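Local coordinates for citrate lyase subunit beta-like protein (Mycobacterium tuberculosis H37Rv, PDB 6CHU) that acts as a homotrimeric, magnesium-dependent lyase of the HpcH/HpaI aldolase family with roles in itaconate dissimilation and leucine catabolism, at residues Tyr93-Leu98 against Pro112-Ala117; Asn10-Gly15 against Gly182-Asp187; Trp18-Ala23 against Val215-Ser220. All blocks are in the same frame, centred on the assembly; numbering follows the deposited sequence.

Overall arrangement
All three contacts belong to one eight-stranded parallel TIM barrel. Contact 1 pairs the neighbouring strands 95-98 and 114-119, contact 3 closes the barrel by joining its first and last strands, and contact 2 sets the chain leading into the first strand against strand 184-187. Centres lie about 13 Å (contacts 1 and 2), 17 Å (1 and 3) and 16 Å (2 and 3) apart, yet side chains meet in the barrel core: Ile116 CD1 packs 3.4 Å from Trp18 CZ3, and Leu186 CD2 lies 3.6 Å from that CZ3. The side chains of Phe20 and Met97 approach the substrate-binding Arg72 and lie about 7 and 8 Å from the magnesium ion held by Glu120 and Asp146.

Contact 1: Tyr93-Leu98 against Pro112-Ala117; sequences YTTVML and PRDVIA. With EDO (1,2-ethanediol), chain G.
Thr95 to Leu98 pairs in parallel with Asp114 to Ala117; the axes of the short strands approach to 4.6 Å and their directions differ by 27°, the twist of a parallel sheet. The bonds form a ladder: Thr94 O receives Asp114 N, Asp114 O receives Val96 N (2.8 Å), Val96 O receives Ile116 N, and Ile116 O receives Leu98 N. CA-H groups add support, such as Met97 CA at 3.2 Å from Ile116 O.

Thr95, Met97, Asp114 and Ile116 face the barrel interior. The Met97 chain runs out extended, with CG anti to the backbone N (chi1 178°), and bends only at its last torsion, which lays CE 4.0 Å from Ile116 CG2; a flexible thioether suits this place, since it also reaches Arg72. Nearer the strand starts the core turns polar: a water links Thr95 OG1 (2.7 Å) to Asp114 OD2, to which it donates at 2.6 Å. OD2 also accepts from the backbone N of His8 of the expression tag. On the helix-facing side beta-branched Val96 and Val115 meet through their CG2 methyls at 4.1 Å, while Arg113 lays CD against Val96 CG1 and donates from NE to O2 of an ethanediol, 3.0 Å away, probably from the crystallisation liquor.

The four bonds pair the facing polar backbone groups; within the contact, water ties the Asp114 carboxylate to Thr95, its other bond coming from the tag.

Contact 2: Asn10-Gly15 against Gly182-Asp187; sequences NLRAAG and GRLALD
Arg12 reaches across to the backbone of Gly182 and makes the polar link of this contact. Its NH2 donates to Gly182 O at 2.7 Å, but the bond is bent, with 130° at the hydrogen, and the donor stands 53° out of the carbonyl plane instead of on a lone pair. The acceptor lies near the guanidinium edge, tilted from the plane of that group. Arginine suits the position because its chain, extended from CG to NE, spans the gap while its backbone stays in the loop, and its charge faces the carbonyl-rich end of a helix, which would probably strengthen the attraction.

That helix, 165-180, ends in a Schellman motif, with Gly182 as its C-prime residue. The left-handed backbone this requires (phi 70°) is easy for a residue without a side chain, and it lets the chain turn from the helix into strand 184-187, the seventh of the TIM barrel.

Apolar contacts centre on Leu184, whose two methyls serve different partners. Leu184 CD2 lies 3.6 Å from Arg12 CG and also sits over one face of the guanidinium, displaced toward the rim, the two side chains running antiparallel where they pass. Leu184 CD1 comes within 3.5 Å of Leu11 CB, a tight fit, and 3.9 Å of Leu11 CD1. The branched ends of both leucines also rest on Trp18, at the end of the barrel where strand 17-22 starts.

Contact 3: Trp18-Ala23 against Val215-Ser220; sequences WLFCPA and VCIHPS
Trp18 and Leu19 pair in parallel with Val215 and Cys216, first barrel strand against last, through Cys216 N to Trp18 O (2.7 Å) and Phe20 N to Cys216 O (3.0 Å, 164° at the hydrogen). Past Cys216 the second segment leaves the sheet, and a water donating to both Phe20 O and Ile217 O bridges the two chains.

Phe20 has CG anti to its carbonyl carbon (chi1 -82°), which brings the CD2-CE2 side of the ring over the last strand: CE2 lies 3.5 Å from Val215 CG1 and CD2 3.9 Å from Ile217 CG2, both oblique to the ring. A broad aromatic suits this spot, since it spans from Val215 to Ile217 while lying beside the substrate-binding Arg72. Leu19 points outward; its CD1 fits against Cys216 O and His218 N, and CD2 reaches Pro219 CB at 4.0 Å.

His218 prepares the following helix: its ND1 accepts from Ser220 N at 3.1 Å, a capping bond, and pairs with Ser220 OG. Pro219, lacking an N-H, fits this helix entry.

Outside the barrel, Leu19 and the small Cys216 are covered by helix 221-228, and Leu19 also by helix 29-35; Gln221 OE1 receives Ile217 N and His218 N, and Ile217 packs on Met259 of a neighbouring subunit. Within the barrel, the adjoining strand 38-42 flanks Trp18 and Phe20.

Contact 1: Tyr93-Leu98 against Pro112-Ala117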
# COMPACT_ATOMS: atom_id res chain seq x y z
N TYR A 93 -22.54 2.92 -28.11
CA TYR A 93 -21.45 2.76 -27.17
C TYR A 93 -21.62 1.48 -26.37
O TYR A 93 -22.74 1.06 -26.07
CB TYR A 93 -21.36 3.97 -26.24
CG TYR A 93 -21.21 5.26 -27.02
CD1 TYR A 93 -20.14 5.44 -27.89
CD2 TYR A 93 -22.14 6.28 -26.92
CE1 TYR A 93 -19.99 6.61 -28.62
CE2 TYR A 93 -22.01 7.46 -27.65
CZ TYR A 93 -20.93 7.61 -28.50
OH TYR A 93 -20.79 8.78 -29.23
N THR A 94 -20.50 0.84 -26.07
CA THR A 94 -20.47 -0.42 -25.34
C THR A 94 -19.76 -0.34 -24.01
O THR A 94 -19.91 -1.25 -23.18
CB THR A 94 -19.76 -1.51 -26.16
OG1 THR A 94 -18.39 -1.11 -26.34
CG2 THR A 94 -20.40 -1.68 -27.52
N THR A 95 -18.97 0.71 -23.77
CA THR A 95 -18.06 0.77 -22.64
C THR A 95 -18.35 2.02 -21.83
O THR A 95 -18.41 3.13 -22.39
CB THR A 95 -16.60 0.75 -23.13
OG1 THR A 95 -16.39 -0.44 -23.90
CG2 THR A 95 -15.62 0.77 -21.95
N VAL A 96 -18.56 1.84 -20.53
CA VAL A 96 -18.84 2.96 -19.63
C VAL A 96 -17.73 3.06 -18.59
O VAL A 96 -17.07 2.08 -18.24
CB VAL A 96 -20.21 2.83 -18.94
CG1 VAL A 96 -21.34 2.89 -19.97
CG2 VAL A 96 -20.29 1.54 -18.11
N MET A 97 -17.55 4.28 -18.09
CA MET A 97 -16.65 4.55 -16.98
C MET A 97 -17.51 4.85 -15.76
O MET A 97 -18.38 5.72 -15.82
CB MET A 97 -15.72 5.73 -17.29
CG MET A 97 -14.80 6.09 -16.12
SD MET A 97 -13.67 7.44 -16.53
CE MET A 97 -12.54 6.64 -17.66
N LEU A 98 -17.28 4.10 -14.68
CA LEU A 98 -18.08 4.20 -13.47
C LEU A 98 -17.32 5.01 -12.42
O LEU A 98 -16.33 4.52 -11.88
CB LEU A 98 -18.40 2.81 -12.92
CG LEU A 98 -19.12 2.80 -11.56
CD1 LEU A 98 -20.52 3.33 -11.68
CD2 LEU A 98 -19.10 1.39 -10.95
N PRO A 112 -24.72 -5.90 -19.46
CA PRO A 112 -23.63 -6.50 -20.24
C PRO A 112 -22.63 -5.49 -20.80
O PRO A 112 -21.90 -5.83 -21.73
CB PRO A 112 -24.39 -7.18 -21.39
CG PRO A 112 -25.56 -6.26 -21.63
CD PRO A 112 -25.92 -5.64 -20.28
N ARG A 113 -22.57 -4.28 -20.25
CA ARG A 113 -21.61 -3.29 -20.71
C ARG A 113 -20.20 -3.63 -20.21
O ARG A 113 -20.02 -4.30 -19.20
CB ARG A 113 -22.01 -1.89 -20.23
CG ARG A 113 -23.39 -1.46 -20.71
CD ARG A 113 -23.94 -0.28 -19.89
NE ARG A 113 -25.37 -0.10 -20.13
CZ ARG A 113 -26.33 -0.67 -19.39
NH1 ARG A 113 -26.00 -1.45 -18.36
NH2 ARG A 113 -27.60 -0.46 -19.67
N ASP A 114 -19.19 -3.18 -20.97
CA ASP A 114 -17.82 -3.16 -20.47
C ASP A 114 -17.63 -1.96 -19.57
O ASP A 114 -18.18 -0.88 -19.84
CB ASP A 114 -16.82 -3.11 -21.63
CG ASP A 114 -16.68 -4.45 -22.37
OD1 ASP A 114 -17.25 -5.48 -21.92
OD2 ASP A 114 -15.99 -4.47 -23.41
N VAL A 115 -16.86 -2.12 -18.49
CA VAL A 115 -16.77 -1.11 -17.45
C VAL A 115 -15.32 -0.75 -17.17
O VAL A 115 -14.49 -1.63 -16.93
CB VAL A 115 -17.45 -1.57 -16.15
CG1 VAL A 115 -17.35 -0.49 -15.06
CG2 VAL A 115 -18.92 -1.92 -16.42
N ILE A 116 -15.02 0.55 -17.19
CA ILE A 116 -13.79 1.08 -16.61
C ILE A 116 -14.16 1.65 -15.25
O ILE A 116 -14.91 2.62 -15.16
CB ILE A 116 -13.16 2.15 -17.52
CG1 ILE A 116 -12.85 1.52 -18.88
CG2 ILE A 116 -11.89 2.73 -16.88
CD1 ILE A 116 -12.39 2.47 -19.94
N ALA A 117 -13.67 1.02 -14.19
CA ALA A 117 -13.99 1.44 -12.83
C ALA A 117 -13.02 2.54 -12.41
O ALA A 117 -11.80 2.35 -12.45
CB ALA A 117 -13.91 0.25 -11.87
C1 EDO G . -26.42 0.46 -25.29
O1 EDO G . -25.53 0.83 -26.36
C2 EDO G . -25.78 0.85 -23.96
O2 EDO G . -26.51 0.23 -22.90
O HOH W 1 -14.58 -2.44 -24.10

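Contact 2: Asn10-Gly15 against Gly182-Asp187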
# COMPACT_ATOMS: atom_id res chain seq x y z
N ASN A 10 -11.12 -2.60 -28.76
CA ASN A 10 -9.69 -2.90 -28.70
C ASN A 10 -8.97 -1.69 -28.11
O ASN A 10 -8.27 -0.93 -28.79
CB ASN A 10 -9.16 -3.28 -30.07
CG ASN A 10 -7.85 -4.04 -30.00
OD1 ASN A 10 -7.09 -3.89 -29.04
ND2 ASN A 10 -7.58 -4.85 -31.01
N LEU A 11 -9.17 -1.51 -26.80
CA LEU A 11 -8.63 -0.33 -26.13
C LEU A 11 -7.11 -0.34 -26.11
O LEU A 11 -6.49 0.73 -26.21
CB LEU A 11 -9.19 -0.24 -24.71
CG LEU A 11 -10.70 -0.04 -24.59
CD1 LEU A 11 -11.12 -0.01 -23.12
CD2 LEU A 11 -11.14 1.22 -25.31
N ARG A 12 -6.49 -1.51 -25.98
CA ARG A 12 -5.04 -1.58 -26.05
C ARG A 12 -4.50 -1.17 -27.41
O ARG A 12 -3.37 -0.69 -27.51
CB ARG A 12 -4.55 -2.99 -25.69
CG ARG A 12 -4.62 -3.26 -24.20
CD ARG A 12 -4.27 -4.69 -23.85
NE ARG A 12 -4.38 -4.89 -22.41
CZ ARG A 12 -5.50 -5.27 -21.79
NH1 ARG A 12 -6.61 -5.50 -22.49
NH2 ARG A 12 -5.51 -5.42 -20.48
N ALA A 13 -5.30 -1.35 -28.47
CA ALA A 13 -4.85 -0.92 -29.79
C ALA A 13 -4.80 0.60 -29.91
O ALA A 13 -4.00 1.13 -30.68
CB ALA A 13 -5.76 -1.50 -30.88
N ALA A 14 -5.65 1.30 -29.17
CA ALA A 14 -5.60 2.76 -29.20
C ALA A 14 -4.43 3.26 -28.38
O ALA A 14 -3.91 2.58 -27.49
CB ALA A 14 -6.92 3.35 -28.68
N GLY A 15 -3.99 4.48 -28.69
CA GLY A 15 -2.88 5.07 -28.00
C GLY A 15 -3.20 5.37 -26.55
O GLY A 15 -4.30 5.10 -26.05
N GLY A 182 -5.64 -8.57 -15.59
CA GLY A 182 -5.54 -8.34 -17.02
C GLY A 182 -6.29 -7.13 -17.52
O GLY A 182 -6.66 -7.08 -18.70
N ARG A 183 -6.54 -6.15 -16.66
CA ARG A 183 -7.30 -4.96 -17.06
C ARG A 183 -6.36 -3.84 -17.49
O ARG A 183 -5.18 -3.81 -17.12
CB ARG A 183 -8.18 -4.47 -15.91
CG ARG A 183 -8.91 -5.58 -15.12
CD ARG A 183 -9.74 -6.49 -16.02
NE ARG A 183 -10.69 -7.27 -15.23
CZ ARG A 183 -11.35 -8.33 -15.69
NH1 ARG A 183 -11.14 -8.75 -16.93
NH2 ARG A 183 -12.21 -8.97 -14.90
N LEU A 184 -6.91 -2.92 -18.28
CA LEU A 184 -6.18 -1.68 -18.57
C LEU A 184 -5.99 -0.88 -17.29
O LEU A 184 -6.87 -0.84 -16.44
CB LEU A 184 -6.95 -0.82 -19.57
CG LEU A 184 -6.81 -0.96 -21.08
CD1 LEU A 184 -7.48 0.25 -21.70
CD2 LEU A 184 -5.38 -1.03 -21.50
N ALA A 185 -4.83 -0.22 -17.17
CA ALA A 185 -4.56 0.67 -16.04
C ALA A 185 -4.49 2.10 -16.55
O ALA A 185 -3.67 2.41 -17.41
CB ALA A 185 -3.25 0.29 -15.34
N LEU A 186 -5.34 2.97 -16.00
CA LEU A 186 -5.43 4.37 -16.41
C LEU A 186 -4.97 5.26 -15.27
O LEU A 186 -5.50 5.18 -14.16
CB LEU A 186 -6.86 4.72 -16.83
CG LEU A 186 -7.48 4.04 -18.05
CD1 LEU A 186 -7.88 2.59 -17.75
CD2 LEU A 186 -8.71 4.82 -18.45
N ASP A 187 -4.00 6.15 -15.55
CA ASP A 187 -3.49 7.04 -14.53
C ASP A 187 -4.34 8.31 -14.45
O ASP A 187 -4.98 8.72 -15.42
CB ASP A 187 -2.03 7.41 -14.82
CG ASP A 187 -1.28 7.88 -13.57
OD1 ASP A 187 -1.64 7.50 -12.45
OD2 ASP A 187 -0.31 8.65 -13.72

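Contact 3: Trp18-Ala23 against Val215-Ser220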
# COMPACT_ATOMS: atom_id res chain seq x y z
N TRP A 18 -6.03 9.61 -23.55
CA TRP A 18 -7.48 9.67 -23.40
C TRP A 18 -7.88 11.05 -22.92
O TRP A 18 -7.16 11.68 -22.14
CB TRP A 18 -7.96 8.61 -22.41
CG TRP A 18 -7.84 7.20 -22.90
CD1 TRP A 18 -6.88 6.69 -23.73
CD2 TRP A 18 -8.70 6.11 -22.55
NE1 TRP A 18 -7.10 5.34 -23.92
CE2 TRP A 18 -8.21 4.97 -23.22
CE3 TRP A 18 -9.84 6.00 -21.76
CZ2 TRP A 18 -8.84 3.72 -23.10
CZ3 TRP A 18 -10.46 4.76 -21.65
CH2 TRP A 18 -9.95 3.64 -22.32
N LEU A 19 -9.03 11.52 -23.38
CA LEU A 19 -9.41 12.92 -23.17
C LEU A 19 -10.87 13.00 -22.75
O LEU A 19 -11.76 12.57 -23.50
CB LEU A 19 -9.17 13.74 -24.43
CG LEU A 19 -9.67 15.18 -24.42
CD1 LEU A 19 -9.01 15.96 -23.30
CD2 LEU A 19 -9.39 15.85 -25.76
N PHE A 20 -11.12 13.56 -21.56
CA PHE A 20 -12.48 13.91 -21.17
C PHE A 20 -13.02 15.02 -22.06
O PHE A 20 -12.34 16.01 -22.33
CB PHE A 20 -12.53 14.38 -19.72
CG PHE A 20 -12.58 13.28 -18.70
CD1 PHE A 20 -13.74 12.53 -18.52
CD2 PHE A 20 -11.49 13.04 -17.89
CE1 PHE A 20 -13.78 11.52 -17.56
CE2 PHE A 20 -11.52 12.03 -16.93
CZ PHE A 20 -12.67 11.27 -16.76
N CYS A 21 -14.27 14.87 -22.49
CA CYS A 21 -15.02 15.93 -23.15
C CYS A 21 -16.40 15.96 -22.52
O CYS A 21 -17.14 14.96 -22.60
CB CYS A 21 -15.11 15.68 -24.66
SG CYS A 21 -16.00 16.95 -25.60
N PRO A 22 -16.79 17.06 -21.86
CA PRO A 22 -18.15 17.15 -21.31
C PRO A 22 -19.19 16.94 -22.41
O PRO A 22 -19.14 17.56 -23.47
CB PRO A 22 -18.22 18.58 -20.76
CG PRO A 22 -16.79 19.01 -20.59
CD PRO A 22 -16.01 18.30 -21.65
N ALA A 23 -20.16 16.06 -22.12
CA ALA A 23 -21.14 15.68 -23.14
C ALA A 23 -22.17 16.76 -23.43
O ALA A 23 -22.95 16.59 -24.38
CB ALA A 23 -21.86 14.38 -22.73
N VAL A 215 -5.03 9.75 -18.55
CA VAL A 215 -6.23 10.47 -18.94
C VAL A 215 -5.99 11.96 -18.79
O VAL A 215 -5.32 12.41 -17.85
CB VAL A 215 -7.44 9.99 -18.11
CG1 VAL A 215 -8.71 10.71 -18.57
CG2 VAL A 215 -7.61 8.47 -18.27
N CYS A 216 -6.50 12.73 -19.76
CA CYS A 216 -6.29 14.16 -19.84
C CYS A 216 -7.62 14.91 -19.76
O CYS A 216 -8.67 14.37 -20.13
CB CYS A 216 -5.61 14.54 -21.16
SG CYS A 216 -4.03 13.73 -21.39
N ILE A 217 -7.56 16.16 -19.30
CA ILE A 217 -8.74 17.02 -19.26
C ILE A 217 -8.63 18.20 -20.22
O ILE A 217 -9.57 19.00 -20.31
CB ILE A 217 -9.02 17.51 -17.83
CG1 ILE A 217 -7.72 17.85 -17.13
CG2 ILE A 217 -9.72 16.41 -17.01
CD1 ILE A 217 -7.57 19.27 -16.87
N HIS A 218 -7.53 18.31 -20.96
CA HIS A 218 -7.39 19.36 -21.97
C HIS A 218 -6.61 18.79 -23.15
O HIS A 218 -5.64 18.05 -22.95
CB HIS A 218 -6.67 20.59 -21.40
CG HIS A 218 -6.74 21.80 -22.27
ND1 HIS A 218 -5.84 22.04 -23.29
CD2 HIS A 218 -7.60 22.85 -22.27
CE1 HIS A 218 -6.14 23.19 -23.88
NE2 HIS A 218 -7.20 23.70 -23.28
N PRO A 219 -7.02 19.10 -24.38
CA PRO A 219 -6.35 18.48 -25.54
C PRO A 219 -4.87 18.80 -25.66
O PRO A 219 -4.13 18.00 -26.25
CB PRO A 219 -7.15 19.02 -26.74
CG PRO A 219 -7.78 20.27 -26.26
CD PRO A 219 -8.07 20.05 -24.80
N SER A 220 -4.42 19.93 -25.11
CA SER A 220 -2.99 20.26 -25.15
C SER A 220 -2.16 19.24 -24.39
O SER A 220 -0.94 19.16 -24.61
CB SER A 220 -2.76 21.65 -24.55
OG SER A 220 -3.06 21.64 -23.17
O HOH W 2 -12.22 18.08 -20.25